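Local coordinates for putative branched-chain amino acid transport system substrate-binding protein (Rhodopseudomonas palustris, PDB 3TX6), which probably binds aromatic acids related to lignin-derived p-coumaric acid in the periplasm and hands them to an ABC transporter, at residues Glu7-Ile12 with Ser68-Ile73; Thr177-Gln182 with Ala204-Ser209; Pro191-Val196 with Leu218-His223. All blocks are in the same frame, centred on the assembly; numbering follows the deposited sequence. Where two conformers were deposited one is given.

Contact 1: Glu7-Ile12 with Ser68-Ile73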
loop_
_atom_site.group_PDB
_atom_site.type_symbol
_atom_site.label_atom_id
_atom_site.label_comp_id
_atom_site.label_asym_id
_atom_site.label_seq_id
_atom_site.Cartn_x
_atom_site.Cartn_y
_atom_site.Cartn_z
ATOM N N GLU A 7 23.293 17.481 -0.148
ATOM C CA GLU A 7 22.245 16.574 -0.596
ATOM C C GLU A 7 21.351 16.134 0.541
ATOM O O GLU A 7 21.741 16.161 1.710
ATOM C CB GLU A 7 22.843 15.351 -1.277
ATOM C CG GLU A 7 23.552 14.364 -0.377
ATOM C CD GLU A 7 25.048 14.666 -0.208
ATOM O OE1 GLU A 7 25.526 15.807 -0.483
ATOM O OE2 GLU A 7 25.755 13.760 0.258
ATOM N N ILE A 8 20.147 15.724 0.169
ATOM C CA ILE A 8 19.239 15.046 1.063
ATOM C C ILE A 8 19.295 13.583 0.639
ATOM O O ILE A 8 19.166 13.266 -0.539
ATOM C CB ILE A 8 17.863 15.650 0.938
ATOM C CG1 ILE A 8 17.943 17.169 1.356
ATOM C CG2 ILE A 8 16.841 14.874 1.749
ATOM C CD1 ILE A 8 16.796 17.907 0.835
ATOM N N THR A 9 19.557 12.707 1.596
ATOM C CA THR A 9 19.871 11.303 1.319
ATOM C C THR A 9 18.658 10.463 1.701
ATOM O O THR A 9 18.219 10.478 2.845
ATOM C CB THR A 9 21.134 10.861 2.087
ATOM O OG1 THR A 9 22.210 11.756 1.735
ATOM C CG2 THR A 9 21.517 9.388 1.775
ATOM N N ILE A 10 18.193 9.657 0.762
ATOM C CA ILE A 10 16.979 8.866 0.923
ATOM C C ILE A 10 17.334 7.445 0.537
ATOM O O ILE A 10 17.757 7.184 -0.578
ATOM C CB ILE A 10 15.883 9.356 -0.001
ATOM C CG1 ILE A 10 15.571 10.823 0.332
ATOM C CG2 ILE A 10 14.590 8.494 0.101
ATOM C CD1 ILE A 10 14.989 11.594 -0.798
ATOM N N GLY A 11 17.141 6.521 1.478
ATOM C CA GLY A 11 17.282 5.102 1.175
ATOM C C GLY A 11 15.957 4.409 1.050
ATOM O O GLY A 11 15.054 4.602 1.872
ATOM N N ILE A 12 15.862 3.565 0.033
ATOM C CA ILE A 12 14.638 2.868 -0.301
ATOM C C ILE A 12 14.928 1.383 -0.432
ATOM O O ILE A 12 15.787 0.988 -1.229
ATOM C CB ILE A 12 14.055 3.395 -1.609
ATOM C CG1 ILE A 12 13.952 4.941 -1.527
ATOM C CG2 ILE A 12 12.695 2.732 -1.896
ATOM C CD1 ILE A 12 13.268 5.615 -2.689
ATOM N N SER A 68 25.051 5.219 4.615
ATOM C CA SER A 68 24.638 6.370 3.812
ATOM C C SER A 68 24.206 7.568 4.642
ATOM O O SER A 68 24.016 8.643 4.098
ATOM C CB SER A 68 23.497 5.984 2.886
ATOM O OG SER A 68 23.878 4.931 2.023
ATOM N N LYS A 69 24.069 7.381 5.946
ATOM C CA LYS A 69 23.669 8.444 6.829
ATOM C C LYS A 69 22.366 9.093 6.318
ATOM O O LYS A 69 22.227 10.303 6.290
ATOM C CB LYS A 69 24.816 9.442 6.984
ATOM C CG LYS A 69 26.084 8.835 7.615
ATOM C CD LYS A 69 27.303 9.622 7.131
ATOM C CE LYS A 69 28.639 8.903 7.301
ATOM N NZ LYS A 69 29.416 9.354 8.489
ATOM N N ALA A 70 21.404 8.266 5.938
ATOM C CA ALA A 70 20.192 8.734 5.268
ATOM C C ALA A 70 19.412 9.703 6.151
ATOM O O ALA A 70 19.365 9.498 7.378
ATOM C CB ALA A 70 19.286 7.549 4.908
ATOM N N ASP A 71 18.799 10.698 5.576
ATOM C CA ASP A 71 17.834 11.552 6.270
ATOM C C ASP A 71 16.472 10.913 6.406
ATOM O O ASP A 71 15.752 11.212 7.324
ATOM C CB ASP A 71 17.742 12.844 5.485
ATOM C CG ASP A 71 19.078 13.576 5.442
ATOM O OD1 ASP A 71 19.599 13.960 6.483
ATOM O OD2 ASP A 71 19.613 13.742 4.318
ATOM N N VAL A 72 16.098 10.108 5.406
ATOM C CA VAL A 72 14.792 9.419 5.349
ATOM C C VAL A 72 15.005 8.035 4.775
ATOM O O VAL A 72 15.833 7.874 3.854
ATOM C CB VAL A 72 13.789 10.191 4.423
ATOM C CG1 VAL A 72 12.421 9.543 4.370
ATOM C CG2 VAL A 72 13.667 11.651 4.881
ATOM N N ILE A 73 14.245 7.062 5.276
ATOM C CA ILE A 73 14.222 5.727 4.698
ATOM C C ILE A 73 12.799 5.352 4.318
ATOM O O ILE A 73 11.830 5.815 4.935
ATOM C CB ILE A 73 14.936 4.686 5.589
ATOM C CG1 ILE A 73 14.258 4.426 6.873
ATOM C CG2 ILE A 73 16.377 5.073 5.780
ATOM C CD1 ILE A 73 14.915 3.296 7.681
HETATM O O HOH W 1 22.239 13.769 3.754
#
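I10 with V72 and G11 with I73 form a parallel sheet contact in the six-stranded sheet of one alpha/beta lobe of this periplasmic binding protein, joining strand 8-14 to the start of strand 72-75; T9 and D71 are bonded to each other just before strand 72-75 begins. G11 N donates to V72 O (3.0 Å). The I10-V72 pair puts its side chains on one face of the sheet, where I10 meets F291 and L294 of helix 282-304. I73 lies on the other face against helix 54-67. Opposite I73 stands G11, and I73 CA comes 3.2 Å from G11 O in a CA-H...O contact.

D71 bonds T9 twice, giving its N to T9 O (2.8 Å) and taking T9 N on its OD2; T9 O also accepts a weak bond from V72 N. With CG beside its own backbone N (chi1 -62°), D71 turns its carboxylate back to T9, crossing that side chain at about a right angle. The second oxygen, OD1, accepts from G308 N, so both carboxylate oxygens are engaged and its rotation is probably fixed. T9 CG2 comes within 3.5 Å of S68 O, where the chain leaves helix 54-67, and one water links E7 O, T9 OG1 and D71 OD2. The bond from T9 N to D71 OD2, 2.9 Å, is almost straight at 175° and uses the anti lone pair of that oxygen.

Contact 2: Thr177-Gln182 with Ala204-Ser209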
loop_
_atom_site.group_PDB
_atom_site.type_symbol
_atom_site.label_atom_id
_atom_site.label_comp_id
_atom_site.label_asym_id
_atom_site.label_seq_id
_atom_site.Cartn_x
_atom_site.Cartn_y
_atom_site.Cartn_z
ATOM N N THR A 177 1.219 -22.375 -3.944
ATOM C CA THR A 177 0.656 -22.308 -5.301
ATOM C C THR A 177 -0.691 -23.027 -5.441
ATOM O O THR A 177 -1.261 -23.047 -6.535
ATOM C CB THR A 177 1.634 -22.905 -6.269
ATOM O OG1 THR A 177 1.986 -24.182 -5.736
ATOM C CG2 THR A 177 2.890 -21.995 -6.369
ATOM N N SER A 178 -1.176 -23.616 -4.362
ATOM C CA SER A 178 -2.579 -24.075 -4.299
ATOM C C SER A 178 -3.334 -23.742 -3.011
ATOM O O SER A 178 -2.821 -23.884 -1.892
ATOM C CB SER A 178 -2.701 -25.578 -4.556
ATOM O OG SER A 178 -4.064 -25.983 -4.363
ATOM N N VAL A 179 -4.597 -23.360 -3.207
ATOM C CA VAL A 179 -5.532 -23.171 -2.104
ATOM C C VAL A 179 -6.735 -24.096 -2.206
ATOM O O VAL A 179 -7.813 -23.747 -1.745
ATOM C CB VAL A 179 -5.989 -21.722 -1.962
ATOM C CG1 VAL A 179 -4.832 -20.875 -1.437
ATOM C CG2 VAL A 179 -6.640 -21.157 -3.235
ATOM N N ALA A 180 -6.529 -25.287 -2.772
ATOM C CA ALA A 180 -7.644 -26.181 -3.111
ATOM C C ALA A 180 -8.426 -26.634 -1.850
ATOM O O ALA A 180 -9.670 -26.572 -1.823
ATOM C CB ALA A 180 -7.170 -27.365 -3.964
ATOM N N GLY A 181 -7.727 -27.020 -0.783
ATOM C CA GLY A 181 -8.434 -27.412 0.422
ATOM C C GLY A 181 -9.270 -26.298 1.098
ATOM O O GLY A 181 -10.440 -26.488 1.524
ATOM N N GLN A 182 -8.686 -25.114 1.196
ATOM C CA GLN A 182 -9.378 -23.996 1.783
ATOM C C GLN A 182 -10.592 -23.637 0.939
ATOM O O GLN A 182 -11.651 -23.260 1.497
ATOM C CB GLN A 182 -8.440 -22.776 1.895
ATOM C CG GLN A 182 -7.186 -23.006 2.752
ATOM C CD GLN A 182 -5.979 -23.472 1.940
ATOM O OE1 GLN A 182 -6.111 -24.162 0.880
ATOM N NE2 GLN A 182 -4.793 -23.074 2.412
ATOM N N ALA A 204 -4.775 -13.272 -6.913
ATOM C CA ALA A 204 -5.472 -13.846 -8.062
ATOM C C ALA A 204 -5.711 -15.332 -7.880
ATOM O O ALA A 204 -6.608 -15.922 -8.544
ATOM C CB ALA A 204 -4.696 -13.586 -9.359
ATOM N N LEU A 205 -4.944 -15.963 -6.980
ATOM C CA LEU A 205 -5.064 -17.392 -6.795
ATOM C C LEU A 205 -6.438 -17.862 -6.245
ATOM O O LEU A 205 -7.111 -18.750 -6.847
ATOM C CB LEU A 205 -3.884 -17.915 -5.951
ATOM C CG LEU A 205 -3.933 -19.390 -5.539
ATOM C CD1 LEU A 205 -4.189 -20.331 -6.755
ATOM C CD2 LEU A 205 -2.709 -19.791 -4.697
ATOM N N PRO A 206 -6.874 -17.300 -5.106
ATOM C CA PRO A 206 -8.237 -17.625 -4.746
ATOM C C PRO A 206 -9.264 -17.113 -5.732
ATOM O O PRO A 206 -10.354 -17.714 -5.782
ATOM C CB PRO A 206 -8.410 -16.987 -3.366
ATOM C CG PRO A 206 -7.036 -16.833 -2.799
ATOM C CD PRO A 206 -6.183 -16.553 -4.026
ATOM N N GLN A 207 -8.994 -16.059 -6.476
ATOM C CA GLN A 207 -9.982 -15.579 -7.422
ATOM C C GLN A 207 -10.311 -16.649 -8.467
ATOM O O GLN A 207 -11.485 -16.977 -8.687
ATOM C CB GLN A 207 -9.481 -14.348 -8.138
ATOM C CG GLN A 207 -10.543 -13.616 -8.930
ATOM C CD GLN A 207 -11.521 -12.831 -8.089
ATOM O OE1 GLN A 207 -11.182 -12.345 -7.005
ATOM N NE2 GLN A 207 -12.712 -12.605 -8.631
ATOM N N THR A 208 -9.272 -17.182 -9.099
ATOM C CA THR A 208 -9.393 -18.213 -10.144
ATOM C C THR A 208 -9.916 -19.510 -9.553
ATOM O O THR A 208 -10.861 -20.122 -10.071
ATOM C CB THR A 208 -8.034 -18.486 -10.856
ATOM O OG1 THR A 208 -7.057 -19.050 -9.948
ATOM C CG2 THR A 208 -7.514 -17.201 -11.493
ATOM N N SER A 209 -9.302 -19.919 -8.454
ATOM C CA SER A 209 -9.620 -21.179 -7.843
ATOM C C SER A 209 -11.128 -21.191 -7.301
ATOM O O SER A 209 -11.897 -22.146 -7.513
ATOM C CB SER A 209 -8.530 -21.428 -6.787
ATOM O OG SER A 209 -8.795 -22.528 -5.973
HETATM O O HOH W 2 -6.167 -23.608 -5.829
#
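L205 and V179 reach toward each other tip to tip, joining helix 200-213 to the residues that lead into helix 180-189. From CB, which points to the other segment, the L205 side chain runs out with CG opposite its backbone N (chi1 174°). CG lies 4.0 Å from V179 CG2. Of the two methyls beyond it, CD1 comes to 4.0 Å from T177 O, while CD2 rests 3.9 Å from T177 C and also touches V179 CG1. The branched end of the leucine is thus shared between a peptide group and the two valine methyls. An alanine here would remove CG and both methyls and would probably open a gap beside T177 and leave V179 without its main apolar partner on this helix.

V179 sends its other contacts further along the same helix. CG2, wedged between its own backbone N and carbonyl carbon, also meets P206 and lies 3.7 Å from S209 OG. That hydroxyl is joined to the valine backbone through a water that accepts from V179 N (3.1 Å) and stands 2.8 Å from S209 OG. The start of helix 180-189 is shaped by an ST turn in which S178 OG accepts from A180 N (3.0 Å), with V179 at the N-cap position. In helix 200-213 the proline leaves a kink, since P206 N has no proton to give to the preceding turn.

The two helices lie on the same side of the seven-stranded sheet: V179 and P206 both pack on F172 of strand 165-172 and I141 of strand 137-143, while A204 and Q207 of helix 200-213 meet F230 of helix 228-234.

Contact 3: Pro191-Val196 with Leu218-His223. With ENO (3-(4-hydroxy-phenyl)pyruvic acid), chain D.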
loop_
_atom_site.group_PDB
_atom_site.type_symbol
_atom_site.label_atom_id
_atom_site.label_comp_id
_atom_site.label_asym_id
_atom_site.label_seq_id
_atom_site.Cartn_x
_atom_site.Cartn_y
_atom_site.Cartn_z
ATOM N N PRO A 191 -20.806 -18.968 1.638
ATOM C CA PRO A 191 -21.164 -17.653 2.147
ATOM C C PRO A 191 -21.637 -16.795 0.989
ATOM O O PRO A 191 -21.309 -17.107 -0.188
ATOM C CB PRO A 191 -19.856 -17.136 2.726
ATOM C CG PRO A 191 -18.806 -17.824 1.929
ATOM C CD PRO A 191 -19.344 -19.191 1.652
ATOM N N ASP A 192 -22.428 -15.778 1.287
ATOM C CA ASP A 192 -22.872 -14.829 0.260
ATOM C C ASP A 192 -21.709 -14.107 -0.452
ATOM O O ASP A 192 -21.841 -13.725 -1.641
ATOM C CB ASP A 192 -23.809 -13.793 0.867
ATOM C CG ASP A 192 -25.052 -14.396 1.442
ATOM O OD1 ASP A 192 -25.471 -15.503 0.991
ATOM O OD2 ASP A 192 -25.620 -13.727 2.348
ATOM N N ALA A 193 -20.604 -13.877 0.270
ATOM C CA ALA A 193 -19.435 -13.167 -0.271
ATOM C C ALA A 193 -18.166 -13.776 0.347
ATOM O O ALA A 193 -18.203 -14.393 1.415
ATOM C CB ALA A 193 -19.516 -11.663 -0.020
ATOM N N ILE A 194 -17.032 -13.673 -0.345
ATOM C CA ILE A 194 -15.759 -14.048 0.271
ATOM C C ILE A 194 -14.792 -12.879 0.120
ATOM O O ILE A 194 -14.760 -12.240 -0.922
ATOM C CB ILE A 194 -15.151 -15.302 -0.363
ATOM C CG1 ILE A 194 -15.983 -16.532 0.006
ATOM C CG2 ILE A 194 -13.702 -15.537 0.097
ATOM C CD1 ILE A 194 -15.726 -17.741 -0.854
ATOM N N LEU A 195 -14.056 -12.601 1.193
ATOM C CA LEU A 195 -13.019 -11.566 1.228
ATOM C C LEU A 195 -11.693 -12.283 1.121
ATOM O O LEU A 195 -11.387 -13.196 1.912
ATOM C CB LEU A 195 -13.023 -10.716 2.518
ATOM C CG LEU A 195 -11.838 -9.739 2.677
ATOM C CD1 LEU A 195 -11.936 -8.668 1.588
ATOM C CD2 LEU A 195 -11.921 -9.136 4.105
ATOM N N VAL A 196 -10.894 -11.839 0.160
ATOM C CA VAL A 196 -9.554 -12.412 -0.018
ATOM C C VAL A 196 -8.552 -11.417 0.569
ATOM O O VAL A 196 -8.528 -10.285 0.122
ATOM C CB VAL A 196 -9.246 -12.661 -1.506
ATOM C CG1 VAL A 196 -7.835 -13.158 -1.672
ATOM C CG2 VAL A 196 -10.256 -13.628 -2.132
ATOM N N LEU A 218 -20.381 -12.902 -4.450
ATOM C CA LEU A 218 -19.499 -11.780 -4.682
ATOM C C LEU A 218 -18.114 -12.054 -4.070
ATOM O O LEU A 218 -18.010 -12.596 -2.968
ATOM C CB LEU A 218 -20.102 -10.453 -4.191
ATOM C CG LEU A 218 -21.361 -9.909 -4.907
ATOM C CD1 LEU A 218 -21.843 -8.583 -4.308
ATOM C CD2 LEU A 218 -21.079 -9.749 -6.409
ATOM N N ILE A 219 -17.055 -11.711 -4.806
ATOM C CA ILE A 219 -15.668 -11.777 -4.243
ATOM C C ILE A 219 -15.057 -10.391 -4.135
ATOM O O ILE A 219 -15.219 -9.511 -5.060
ATOM C CB ILE A 219 -14.732 -12.641 -5.117
ATOM C CG1 ILE A 219 -15.273 -14.065 -5.240
ATOM C CG2 ILE A 219 -13.285 -12.639 -4.572
ATOM C CD1 ILE A 219 -14.540 -14.924 -6.293
ATOM N N TYR A 220 -14.432 -10.174 -2.970
ATOM C CA TYR A 220 -13.884 -8.893 -2.609
ATOM C C TYR A 220 -12.385 -9.030 -2.419
ATOM O O TYR A 220 -11.876 -10.021 -1.831
ATOM C CB TYR A 220 -14.559 -8.367 -1.323
ATOM C CG TYR A 220 -16.028 -7.945 -1.514
ATOM C CD1 TYR A 220 -17.088 -8.882 -1.586
ATOM C CD2 TYR A 220 -16.350 -6.625 -1.641
ATOM C CE1 TYR A 220 -18.404 -8.460 -1.816
ATOM C CE2 TYR A 220 -17.676 -6.204 -1.852
ATOM C CZ TYR A 220 -18.702 -7.127 -1.942
ATOM O OH TYR A 220 -20.010 -6.655 -2.133
ATOM N N GLN A 221 -11.682 -8.032 -2.939
ATOM C CA GLN A 221 -10.213 -8.032 -2.917
ATOM C C GLN A 221 -9.734 -6.796 -2.205
ATOM O O GLN A 221 -10.372 -5.707 -2.314
ATOM C CB GLN A 221 -9.577 -8.095 -4.323
ATOM C CG GLN A 221 -9.750 -9.413 -5.064
ATOM C CD GLN A 221 -8.791 -10.504 -4.620
ATOM O OE1 GLN A 221 -7.796 -10.217 -3.941
ATOM N NE2 GLN A 221 -9.033 -11.752 -5.039
ATOM N N THR A 222 -8.580 -6.952 -1.531
ATOM C CA THR A 222 -7.918 -5.826 -0.905
ATOM C C THR A 222 -7.090 -4.992 -1.869
ATOM O O THR A 222 -6.902 -5.348 -3.027
ATOM C CB THR A 222 -6.975 -6.297 0.219
ATOM O OG1 THR A 222 -5.777 -6.911 -0.302
ATOM C CG2 THR A 222 -7.675 -7.265 1.197
ATOM N N HIS A 223 -6.581 -3.873 -1.352
ATOM C CA HIS A 223 -5.772 -2.959 -2.143
ATOM C C HIS A 223 -4.402 -3.535 -2.475
ATOM O O HIS A 223 -3.722 -3.004 -3.336
ATOM C CB HIS A 223 -5.700 -1.553 -1.550
ATOM C CG HIS A 223 -5.268 -1.479 -0.087
ATOM N ND1 HIS A 223 -5.618 -2.392 0.853
ATOM C CD2 HIS A 223 -4.625 -0.442 0.594
ATOM C CE1 HIS A 223 -5.128 -1.957 2.065
ATOM N NE2 HIS A 223 -4.533 -0.783 1.886
HETATM O O4 ENO D . 1.323 -5.159 2.626
HETATM C C9 ENO D . 0.964 -3.296 -0.209
HETATM C C8 ENO D . 0.529 -2.020 -0.504
HETATM C C7 ENO D . -0.831 -1.683 -0.424
HETATM C C6 ENO D . -1.715 -2.632 0.052
HETATM C C5 ENO D . -1.294 -3.928 0.336
HETATM C C4 ENO D . 0.063 -4.275 0.223
HETATM O O3 ENO D . -1.209 -0.377 -0.708
HETATM C C3 ENO D . 0.524 -5.686 0.460
HETATM C C2 ENO D . 1.085 -6.040 1.783
HETATM C C1 ENO D . 1.459 -7.431 1.997
HETATM O O2 ENO D . 1.984 -7.729 3.090
HETATM O O1 ENO D . 1.250 -8.307 1.104
HETATM O O HOH W 3 -6.805 -9.257 -1.526
#
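L195 and Y220 cross at about a right angle on one face of two parallel strands, 193-196 and 218-221, whose axes approach to 4.8 Å at 19°. L195 CD1 touches Y220 CB at 3.9 Å. The tyrosine ring leans back along the strand, so that CE1 comes obliquely to A193 CB (3.8 Å) and I194 O lies at the ring edge near its plane. Its hydroxyl bonds to H129 ND1, and helix 119-130 packs over L195 and Y220.

On the opposite face V196 and Q221 lie side by side, pointing the same way. Bent at chi2 (-79°), Q221 lays its amide along the valine, NE2 3.7 Å from V196 CB, and that nitrogen is held by A203 O and Q207 OE1. V196 CG2 meets I219 CG2 at 4.0 Å, and helix 200-213 packs against this face. Between the faces, backbone hydrogen bonds run from I194 N to L218 O, Y220 N to I194 O and V196 N to Y220 O, the last 2.9 Å.

Past the strand, T222 CG2 nears V196 O (3.3 Å), and H223, bonded through NE2 to Q117 O, turns one ring face to the 3-(4-hydroxy-phenyl)pyruvic acid, whose C6 lies over its centre, 3.6 Å above the ring plane. This is a beta-alpha-beta unit, 193-197, 200-213 and 218-221, with a pocket residue just beyond the C-terminal end of its second strand.

Along the chain contact 1 closes before the other two open, and it lies on the far side of the chain's centre: its centre is about 40 Å from that of contact 2 and about 39 Å from that of contact 3. It belongs to the six-stranded sheet, whereas contacts 2 and 3 share the seven-stranded sheet and its helices, with centres about 13 Å apart and segments that alternate in sequence. P206 of contact 2 packs on V196 of contact 3, so that helix 200-213 lies directly on the strands. This is the two-lobed plan of periplasmic binding proteins, with the aromatic ligand bound between the lobes and H223 of contact 3 lining its pocket.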